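Local coordinates for iota-carrageenase (Alteromonas sp., PDB 1H80), which hydrolyses internal 1,4-beta linkages of iota-carrageenan, a sulfated galactan of red algal cell walls, with inversion of anomeric configuration, at residues L132-L137 / F148-N153; H97-V102 / F120-K125; G177-I182 / G192-Y197. All coordinates share one frame; numbering follows the deposited sequence.

Contact 1 of 3, residues L132-L137 / F148-N153. With NA (sodium ion), chain H.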
loop_
_atom_site.group_PDB
_atom_site.type_symbol
_atom_site.label_atom_id
_atom_site.label_comp_id
_atom_site.label_asym_id
_atom_site.label_seq_id
_atom_site.Cartn_x
_atom_site.Cartn_y
_atom_site.Cartn_z
ATOM N N LEU A 132 10.033 -0.458 9.218
ATOM C CA LEU A 132 9.517 -1.819 9.153
ATOM C C LEU A 132 8.419 -2.084 8.136
ATOM O O LEU A 132 7.483 -1.306 7.996
ATOM C CB LEU A 132 8.968 -2.219 10.522
ATOM C CG LEU A 132 9.912 -2.371 11.710
ATOM C CD1 LEU A 132 9.100 -2.463 12.994
ATOM C CD2 LEU A 132 10.766 -3.614 11.517
ATOM N N ALA A 133 8.548 -3.206 7.438
ATOM C CA ALA A 133 7.542 -3.658 6.487
ATOM C C ALA A 133 7.297 -5.101 6.913
ATOM O O ALA A 133 8.188 -5.743 7.472
ATOM C CB ALA A 133 8.076 -3.608 5.066
ATOM N N VAL A 134 6.093 -5.610 6.683
ATOM C CA VAL A 134 5.798 -6.985 7.060
ATOM C C VAL A 134 6.318 -7.935 5.983
ATOM O O VAL A 134 7.020 -8.903 6.279
ATOM C CB VAL A 134 4.285 -7.191 7.255
ATOM C CG1 VAL A 134 3.998 -8.628 7.647
ATOM C CG2 VAL A 134 3.776 -6.243 8.331
ATOM N N PHE A 135 5.973 -7.647 4.733
ATOM C CA PHE A 135 6.418 -8.456 3.599
ATOM C C PHE A 135 7.019 -7.595 2.505
ATOM O O PHE A 135 6.501 -6.525 2.193
ATOM C CB PHE A 135 5.256 -9.209 2.931
ATOM C CG PHE A 135 4.791 -10.424 3.666
ATOM C CD1 PHE A 135 3.785 -10.333 4.620
ATOM C CD2 PHE A 135 5.342 -11.671 3.387
ATOM C CE1 PHE A 135 3.330 -11.470 5.284
ATOM C CE2 PHE A 135 4.897 -12.814 4.046
ATOM C CZ PHE A 135 3.889 -12.711 4.996
ATOM N N LYS A 136 8.118 -8.062 1.930
ATOM C CA LYS A 136 8.704 -7.391 0.783
ATOM C C LYS A 136 8.718 -8.510 -0.246
ATOM O O LYS A 136 9.362 -9.543 -0.044
ATOM C CB LYS A 136 10.127 -6.901 1.036
ATOM C CG LYS A 136 10.696 -6.207 -0.197
ATOM C CD LYS A 136 12.040 -5.554 0.054
ATOM C CE LYS A 136 12.535 -4.870 -1.212
ATOM N NZ LYS A 136 13.836 -4.171 -1.012
ATOM N N LEU A 137 7.979 -8.318 -1.332
ATOM C CA LEU A 137 7.887 -9.326 -2.377
ATOM C C LEU A 137 8.765 -8.964 -3.559
ATOM O O LEU A 137 8.895 -7.792 -3.914
ATOM C CB LEU A 137 6.439 -9.461 -2.848
ATOM C CG LEU A 137 5.384 -9.610 -1.748
ATOM C CD1 LEU A 137 4.013 -9.723 -2.388
ATOM C CD2 LEU A 137 5.683 -10.833 -0.889
ATOM N N PHE A 148 -4.627 -11.554 8.639
ATOM C CA PHE A 148 -3.974 -11.102 9.849
ATOM C C PHE A 148 -4.182 -9.616 10.007
ATOM O O PHE A 148 -4.616 -8.922 9.081
ATOM C CB PHE A 148 -2.488 -11.481 9.855
ATOM C CG PHE A 148 -1.721 -11.006 8.660
ATOM C CD1 PHE A 148 -1.099 -9.763 8.668
ATOM C CD2 PHE A 148 -1.576 -11.822 7.541
ATOM C CE1 PHE A 148 -0.339 -9.339 7.579
ATOM C CE2 PHE A 148 -0.819 -11.408 6.444
ATOM C CZ PHE A 148 -0.197 -10.164 6.465
ATOM N N THR A 149 -3.930 -9.152 11.220
ATOM C CA THR A 149 -4.079 -7.750 11.554
ATOM C C THR A 149 -2.691 -7.228 11.865
ATOM O O THR A 149 -1.867 -7.934 12.447
ATOM C CB THR A 149 -4.977 -7.571 12.793
ATOM O OG1 THR A 149 -6.300 -8.035 12.494
ATOM C CG2 THR A 149 -5.035 -6.107 13.210
ATOM N N ILE A 150 -2.431 -5.998 11.450
ATOM C CA ILE A 150 -1.147 -5.376 11.696
ATOM C C ILE A 150 -1.376 -4.175 12.594
ATOM O O ILE A 150 -2.025 -3.212 12.190
ATOM C CB ILE A 150 -0.506 -4.882 10.387
ATOM C CG1 ILE A 150 -0.369 -6.047 9.404
ATOM C CG2 ILE A 150 0.850 -4.249 10.680
ATOM C CD1 ILE A 150 -0.028 -5.614 7.994
ATOM N N ASP A 151 -0.878 -4.249 13.824
ATOM C CA ASP A 151 -0.989 -3.134 14.754
ATOM C C ASP A 151 0.264 -2.304 14.521
ATOM O O ASP A 151 1.327 -2.573 15.084
ATOM C CB ASP A 151 -1.033 -3.629 16.200
ATOM C CG ASP A 151 -2.446 -3.806 16.716
ATOM O OD1 ASP A 151 -3.395 -3.803 15.902
ATOM O OD2 ASP A 151 -2.606 -3.953 17.943
ATOM N N ASP A 152 0.129 -1.303 13.662
ATOM C CA ASP A 152 1.239 -0.434 13.306
ATOM C C ASP A 152 1.424 0.642 14.366
ATOM O O ASP A 152 0.617 0.775 15.290
ATOM C CB ASP A 152 0.947 0.222 11.954
ATOM C CG ASP A 152 2.201 0.630 11.207
ATOM O OD1 ASP A 152 3.284 0.724 11.821
ATOM O OD2 ASP A 152 2.089 0.869 9.987
ATOM N N ASN A 153 2.506 1.396 14.228
ATOM C CA ASN A 153 2.808 2.493 15.135
ATOM C C ASN A 153 3.395 3.586 14.258
ATOM O O ASN A 153 4.470 4.122 14.527
ATOM C CB ASN A 153 3.810 2.053 16.202
ATOM C CG ASN A 153 4.062 3.130 17.231
ATOM O OD1 ASN A 153 3.133 3.800 17.682
ATOM N ND2 ASN A 153 5.320 3.298 17.619
HETATM NA NA NA H . 5.858 0.247 7.892
HETATM O O HOH W 1 3.772 -0.913 8.346
#
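Phe135 turns the edge of its ring to Phe148. Phe148 CZ lies near the plane of the Phe135 ring, 3.9 Å from Phe135 CE1. The two side chains cross at a slant and do not stack. At the edge of the Phe148 ring, in its plane, sits Ile150 CG1 from the same strand. Val134 CG1 comes to the Phe148 ring obliquely, 4.4 Å from Phe148 CE1. Two more rings extend the cluster: Phe113 meets Phe135 edge-to-face, and Phe120 meets Phe148 with the planes about 30° apart.

Phe148 CG stands between its own backbone N and carbonyl carbon (chi1 55°), and from there the ring reaches inward. Beside the rings, Val134 CG2 touches the end of Ile150, with CD1 3.9 Å away. Val134 lies at a corner of the chain, and its branches point into the interior.

The polar link is indirect. Leu132 O binds the sodium ion at 2.2 Å. Water 1 coordinates the same ion at 2.4 Å. This water also donates a hydrogen bond to Asp152 OD2, 2.9 Å from its oxygen. Thr155 OG1, Ile156 O and Phe157 O complete the sodium site. Asp152 OD1 accepts from Asn153 N at 2.6 Å and is also hydrogen-bonded to Thr155 OG1. Asp152 is thus a second-shell residue that holds both a bound water and a ligand side chain.

No direct hydrogen bond joins the two segments. Val134, Phe135, Phe148 and Ile150 pack through carbon in the interior, while the sodium ion and one water bridge Leu132 to Asp152, whose negative carboxylate probably steadies the cation site.

Contact 2 of 3, residues H97-V102 / F120-K125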
loop_
_atom_site.group_PDB
_atom_site.type_symbol
_atom_site.label_atom_id
_atom_site.label_comp_id
_atom_site.label_asym_id
_atom_site.label_seq_id
_atom_site.Cartn_x
_atom_site.Cartn_y
_atom_site.Cartn_z
ATOM N N HIS A 97 14.115 -2.645 7.432
ATOM C CA HIS A 97 13.866 -4.030 7.783
ATOM C C HIS A 97 12.495 -4.545 7.403
ATOM O O HIS A 97 11.538 -3.783 7.271
ATOM C CB HIS A 97 14.058 -4.206 9.286
ATOM C CG HIS A 97 15.419 -3.814 9.767
ATOM N ND1 HIS A 97 15.622 -3.155 10.959
ATOM C CD2 HIS A 97 16.646 -3.999 9.226
ATOM C CE1 HIS A 97 16.915 -2.949 11.132
ATOM N NE2 HIS A 97 17.559 -3.452 10.094
ATOM N N ARG A 98 12.412 -5.857 7.221
ATOM C CA ARG A 98 11.159 -6.514 6.885
ATOM C C ARG A 98 11.110 -7.792 7.703
ATOM O O ARG A 98 12.147 -8.397 7.976
ATOM C CB ARG A 98 11.098 -6.870 5.395
ATOM C CG ARG A 98 11.411 -5.723 4.450
ATOM C CD ARG A 98 12.874 -5.747 4.045
ATOM N NE ARG A 98 13.224 -4.623 3.184
ATOM C CZ ARG A 98 14.391 -4.497 2.563
ATOM N NH1 ARG A 98 15.323 -5.429 2.704
ATOM N NH2 ARG A 98 14.628 -3.435 1.804
ATOM N N LEU A 99 9.916 -8.202 8.107
ATOM C CA LEU A 99 9.783 -9.426 8.874
ATOM C C LEU A 99 10.043 -10.571 7.905
ATOM O O LEU A 99 10.818 -11.485 8.192
ATOM C CB LEU A 99 8.372 -9.565 9.450
ATOM C CG LEU A 99 7.948 -8.671 10.614
ATOM C CD1 LEU A 99 6.493 -8.957 10.943
ATOM C CD2 LEU A 99 8.820 -8.931 11.823
ATOM N N PHE A 100 9.412 -10.487 6.735
ATOM C CA PHE A 100 9.520 -11.531 5.727
ATOM C C PHE A 100 9.858 -11.014 4.338
ATOM O O PHE A 100 9.286 -10.028 3.877
ATOM C CB PHE A 100 8.190 -12.283 5.634
ATOM C CG PHE A 100 7.584 -12.609 6.966
ATOM C CD1 PHE A 100 8.225 -13.474 7.841
ATOM C CD2 PHE A 100 6.372 -12.040 7.349
ATOM C CE1 PHE A 100 7.671 -13.771 9.085
ATOM C CE2 PHE A 100 5.808 -12.330 8.589
ATOM C CZ PHE A 100 6.460 -13.197 9.459
ATOM N N GLU A 101 10.782 -11.692 3.671
ATOM C CA GLU A 101 11.151 -11.321 2.314
ATOM C C GLU A 101 10.817 -12.523 1.444
ATOM O O GLU A 101 11.133 -13.659 1.796
ATOM C CB GLU A 101 12.636 -10.972 2.236
ATOM C CG GLU A 101 12.995 -9.779 3.112
ATOM C CD GLU A 101 14.386 -9.240 2.849
ATOM O OE1 GLU A 101 15.353 -10.028 2.896
ATOM O OE2 GLU A 101 14.509 -8.022 2.600
ATOM N N VAL A 102 10.157 -12.274 0.320
ATOM C CA VAL A 102 9.754 -13.353 -0.570
ATOM C C VAL A 102 10.205 -13.090 -1.996
ATOM O O VAL A 102 9.578 -12.321 -2.723
ATOM C CB VAL A 102 8.219 -13.521 -0.563
ATOM C CG1 VAL A 102 7.832 -14.840 -1.217
ATOM C CG2 VAL A 102 7.697 -13.442 0.863
ATOM N N PHE A 120 -4.318 -13.688 12.841
ATOM C CA PHE A 120 -3.405 -13.429 13.938
ATOM C C PHE A 120 -2.984 -11.978 13.949
ATOM O O PHE A 120 -3.468 -11.168 13.162
ATOM C CB PHE A 120 -2.168 -14.321 13.836
ATOM C CG PHE A 120 -1.406 -14.162 12.554
ATOM C CD1 PHE A 120 -1.832 -14.796 11.392
ATOM C CD2 PHE A 120 -0.260 -13.374 12.505
ATOM C CE1 PHE A 120 -1.128 -14.650 10.200
ATOM C CE2 PHE A 120 0.448 -13.224 11.322
ATOM C CZ PHE A 120 0.016 -13.862 10.165
ATOM N N LEU A 121 -2.056 -11.660 14.838
ATOM C CA LEU A 121 -1.598 -10.296 14.974
ATOM C C LEU A 121 -0.113 -10.093 14.719
ATOM O O LEU A 121 0.722 -10.870 15.185
ATOM C CB LEU A 121 -1.917 -9.801 16.386
ATOM C CG LEU A 121 -1.469 -8.384 16.737
ATOM C CD1 LEU A 121 -2.342 -7.388 16.001
ATOM C CD2 LEU A 121 -1.573 -8.168 18.237
ATOM N N VAL A 122 0.197 -9.062 13.944
ATOM C CA VAL A 122 1.579 -8.661 13.700
ATOM C C VAL A 122 1.590 -7.368 14.502
ATOM O O VAL A 122 0.841 -6.440 14.198
ATOM C CB VAL A 122 1.860 -8.357 12.223
ATOM C CG1 VAL A 122 3.216 -7.678 12.088
ATOM C CG2 VAL A 122 1.847 -9.647 11.424
ATOM N N ASP A 123 2.423 -7.312 15.535
ATOM C CA ASP A 123 2.453 -6.152 16.420
ATOM C C ASP A 123 3.737 -5.325 16.354
ATOM O O ASP A 123 4.823 -5.820 16.656
ATOM C CB ASP A 123 2.213 -6.645 17.850
ATOM C CG ASP A 123 1.968 -5.524 18.835
ATOM O OD1 ASP A 123 1.771 -4.370 18.407
ATOM O OD2 ASP A 123 1.957 -5.814 20.051
ATOM N N PHE A 124 3.597 -4.060 15.959
ATOM C CA PHE A 124 4.732 -3.141 15.870
ATOM C C PHE A 124 4.676 -2.117 17.000
ATOM O O PHE A 124 5.568 -1.277 17.118
ATOM C CB PHE A 124 4.720 -2.350 14.554
ATOM C CG PHE A 124 5.034 -3.159 13.329
ATOM C CD1 PHE A 124 5.520 -4.458 13.421
ATOM C CD2 PHE A 124 4.873 -2.592 12.065
ATOM C CE1 PHE A 124 5.845 -5.178 12.276
ATOM C CE2 PHE A 124 5.195 -3.305 10.913
ATOM C CZ PHE A 124 5.682 -4.599 11.020
ATOM N N LYS A 125 3.634 -2.184 17.822
ATOM C CA LYS A 125 3.452 -1.217 18.905
ATOM C C LYS A 125 4.602 -1.041 19.892
ATOM O O LYS A 125 4.837 0.071 20.367
ATOM C CB LYS A 125 2.164 -1.524 19.679
ATOM C CG LYS A 125 0.901 -1.417 18.830
ATOM C CD LYS A 125 -0.365 -1.368 19.681
ATOM C CE LYS A 125 -0.513 -2.593 20.573
ATOM N NZ LYS A 125 -0.599 -3.859 19.796
#
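Leu99 carries its CG beside the backbone N (chi1 -73°), and an extended chi2 of 177° sends CD1 straight out toward Val122. Val122 answers with CG1, which stands anti to its own backbone N (chi1 168°). The two side chains meet tip to tip, with Leu99 CD1 3.7 Å from Val122 CG1. The same methyl also reaches Phe124. It lies at the edge of that ring, near its plane, 4.1 Å from Phe124 CE1. One methyl group therefore fits against a branched side chain and a ring edge.

Closer to the backbone, Leu99 is backed by its neighbour. Leu99 CB sits over the centre of one face of the Phe100 ring, 3.7 Å above the plane. Leu99, Val122 and Phe124 are all buried, and no hydrogen bond joins the segments.

An Asx turn follows at Asp123, whose side chain sets out away from segment 97-102. Asp123 OD1 accepts from Lys125 N at 2.9 Å. It also takes a salt bridge from Lys125 NZ at 2.8 Å. The two nitrogens come from opposite faces of the carboxylate plane. Lys125 NZ has a second acidic partner in Asp151.

Leu99 lies at a corner of the chain. The contact crosses the interior of the beta-helix, from strand 97-102 to strand 120-123. Strand 97-102 lies parallel to 64-71 and 132-141, while strand 120-123 lies parallel to 85-88 and 143-151. Pro88 touches both Leu99 and Phe124, and Val134 also packs on Phe124.

Contact 3 of 3, residues G177-I182 / G192-Y197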
loop_
_atom_site.group_PDB
_atom_site.type_symbol
_atom_site.label_atom_id
_atom_site.label_comp_id
_atom_site.label_asym_id
_atom_site.label_seq_id
_atom_site.Cartn_x
_atom_site.Cartn_y
_atom_site.Cartn_z
ATOM N N GLY A 177 -0.832 -14.010 -7.775
ATOM C CA GLY A 177 -0.926 -14.093 -6.336
ATOM C C GLY A 177 -2.191 -13.471 -5.808
ATOM O O GLY A 177 -2.905 -12.762 -6.516
ATOM N N ILE A 178 -2.473 -13.773 -4.549
ATOM C CA ILE A 178 -3.632 -13.237 -3.864
ATOM C C ILE A 178 -3.147 -12.691 -2.533
ATOM O O ILE A 178 -2.455 -13.381 -1.790
ATOM C CB ILE A 178 -4.686 -14.327 -3.576
ATOM C CG1 ILE A 178 -5.165 -14.947 -4.888
ATOM C CG2 ILE A 178 -5.854 -13.728 -2.796
ATOM C CD1 ILE A 178 -6.227 -16.025 -4.708
ATOM N N ILE A 179 -3.488 -11.441 -2.256
ATOM C CA ILE A 179 -3.130 -10.806 -0.988
ATOM C C ILE A 179 -4.486 -10.396 -0.444
ATOM O O ILE A 179 -5.164 -9.541 -1.017
ATOM C CB ILE A 179 -2.224 -9.596 -1.222
ATOM C CG1 ILE A 179 -0.897 -10.083 -1.804
ATOM C CG2 ILE A 179 -2.004 -8.847 0.090
ATOM C CD1 ILE A 179 0.033 -8.977 -2.244
ATOM N N GLU A 180 -4.895 -11.010 0.662
ATOM C CA GLU A 180 -6.232 -10.746 1.170
ATOM C C GLU A 180 -6.434 -10.829 2.660
ATOM O O GLU A 180 -5.599 -11.350 3.391
ATOM C CB GLU A 180 -7.198 -11.754 0.555
ATOM C CG GLU A 180 -6.765 -13.194 0.864
ATOM C CD GLU A 180 -7.875 -14.218 0.728
ATOM O OE1 GLU A 180 -8.706 -14.090 -0.189
ATOM O OE2 GLU A 180 -7.898 -15.173 1.537
ATOM N N ARG A 181 -7.579 -10.315 3.097
ATOM C CA ARG A 181 -7.977 -10.341 4.497
ATOM C C ARG A 181 -6.923 -9.809 5.450
ATOM O O ARG A 181 -6.427 -10.533 6.315
ATOM C CB ARG A 181 -8.355 -11.768 4.894
ATOM C CG ARG A 181 -9.473 -12.354 4.051
ATOM C CD ARG A 181 -9.765 -13.783 4.457
ATOM N NE ARG A 181 -10.254 -13.865 5.829
ATOM C CZ ARG A 181 -10.372 -15.000 6.511
ATOM N NH1 ARG A 181 -10.030 -16.152 5.950
ATOM N NH2 ARG A 181 -10.834 -14.983 7.753
ATOM N N ILE A 182 -6.591 -8.535 5.296
ATOM C CA ILE A 182 -5.611 -7.913 6.159
ATOM C C ILE A 182 -6.161 -6.582 6.628
ATOM O O ILE A 182 -6.790 -5.851 5.866
ATOM C CB ILE A 182 -4.273 -7.686 5.428
ATOM C CG1 ILE A 182 -3.713 -9.028 4.944
ATOM C CG2 ILE A 182 -3.272 -7.024 6.373
ATOM C CD1 ILE A 182 -2.499 -8.898 4.045
ATOM N N GLY A 192 0.823 2.861 4.488
ATOM C CA GLY A 192 -0.424 2.133 4.564
ATOM C C GLY A 192 -0.204 0.644 4.420
ATOM O O GLY A 192 0.874 0.129 4.702
ATOM N N LEU A 193 -1.224 -0.048 3.935
ATOM C CA LEU A 193 -1.158 -1.493 3.818
ATOM C C LEU A 193 -0.353 -2.037 2.642
ATOM O O LEU A 193 0.634 -2.749 2.839
ATOM C CB LEU A 193 -2.586 -2.040 3.802
ATOM C CG LEU A 193 -2.807 -3.549 3.861
ATOM C CD1 LEU A 193 -1.899 -4.197 4.891
ATOM C CD2 LEU A 193 -4.274 -3.791 4.200
ATOM N N ILE A 194 -0.762 -1.696 1.426
ATOM C CA ILE A 194 -0.081 -2.173 0.228
ATOM C C ILE A 194 0.500 -1.054 -0.620
ATOM O O ILE A 194 -0.122 -0.012 -0.788
ATOM C CB ILE A 194 -1.054 -2.895 -0.742
ATOM C CG1 ILE A 194 -1.912 -3.913 0.006
ATOM C CG2 ILE A 194 -0.266 -3.546 -1.878
ATOM C CD1 ILE A 194 -1.134 -5.040 0.632
ATOM N N GLN A 195 1.705 -1.261 -1.133
ATOM C CA GLN A 195 2.249 -0.319 -2.098
ATOM C C GLN A 195 2.766 -1.223 -3.203
ATOM O O GLN A 195 3.526 -2.157 -2.944
ATOM C CB GLN A 195 3.377 0.564 -1.568
ATOM C CG GLN A 195 3.834 1.507 -2.690
ATOM C CD GLN A 195 4.430 2.817 -2.223
ATOM O OE1 GLN A 195 4.794 3.664 -3.046
ATOM N NE2 GLN A 195 4.537 2.996 -0.918
ATOM N N THR A 196 2.332 -0.954 -4.431
ATOM C CA THR A 196 2.720 -1.770 -5.576
ATOM C C THR A 196 3.697 -1.073 -6.507
ATOM O O THR A 196 3.493 0.079 -6.879
ATOM C CB THR A 196 1.498 -2.154 -6.417
ATOM O OG1 THR A 196 0.944 -0.976 -7.023
ATOM C CG2 THR A 196 0.439 -2.810 -5.545
ATOM N N TYR A 197 4.744 -1.790 -6.897
ATOM C CA TYR A 197 5.750 -1.255 -7.807
ATOM C C TYR A 197 5.763 -2.074 -9.092
ATOM O O TYR A 197 5.642 -1.534 -10.192
ATOM C CB TYR A 197 7.117 -1.308 -7.135
ATOM C CG TYR A 197 7.168 -0.504 -5.861
ATOM C CD1 TYR A 197 7.248 0.886 -5.896
ATOM C CD2 TYR A 197 7.114 -1.132 -4.618
ATOM C CE1 TYR A 197 7.274 1.633 -4.720
ATOM C CE2 TYR A 197 7.136 -0.398 -3.437
ATOM C CZ TYR A 197 7.218 0.984 -3.496
ATOM O OH TYR A 197 7.245 1.706 -2.325
#
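Between Ile179 and Ile182, which pack on Ile194 and Leu193, Glu180 has both carboxylate oxygens gripped. OE1 makes a salt bridge with Arg205, and OE2 is hydrogen-bonded to Ser146. These partners belong to the strands flanking 177-185, so the buried acid is satisfied within its own layer of strands. No hydrogen bond crosses between the segments; the contact is van der Waals packing, mostly of carbon on carbon.

Ile182 and Leu193 make the tighter of the two pairs. Ile182 CG2 is 3.5 Å from Leu193 CD1, less than the usual van der Waals distance. The other branch of the leucine, CD2, lies 4.0 Å from the same CG2 and 3.7 Å from Ile182 O. The fork of Leu193 faces the methyl, with CD1 the nearer branch. Its CG is anti to the backbone N (chi1 -172°), which carries the fork across to the isoleucine.

Farther along, Ile179 CG2 touches Ile194 CD1 at 3.9 Å. These two side chains meet at a slant, methyl against methyl. Ile160 touches Ile179, Ile182 and Ile194, and Phe204 touches Ile179 and Ile194.

Both segments turn corners, at Arg181 and at Leu193. Aliphatic side chains from different faces meeting inside the coils fit the right-handed parallel beta-helix of pectate lyase-like proteins.

From the N terminus the contacts come in series, and none nests in or crosses another. Contact 2 closes first, over 17 intervening residues. Contact 1 follows over 10, and contact 3 over nine. Each spans the interior of the beta-helix. Strand 97-102 lies beside 132-141, and 120-123 beside 143-151, so contacts 1 and 2 are neighbours, with centres 5 Å apart. Thr149 O probably accepts a hydrogen bond from Val122 N at 2.8 Å. Strand 143-151 also lies beside 177-185, joining contact 1 to contact 3. There Phe148 N probably makes a hydrogen bond to Arg181 O, and Ile150 CD1 packs on Leu193 CD1. Contacts 2 and 3 do not touch.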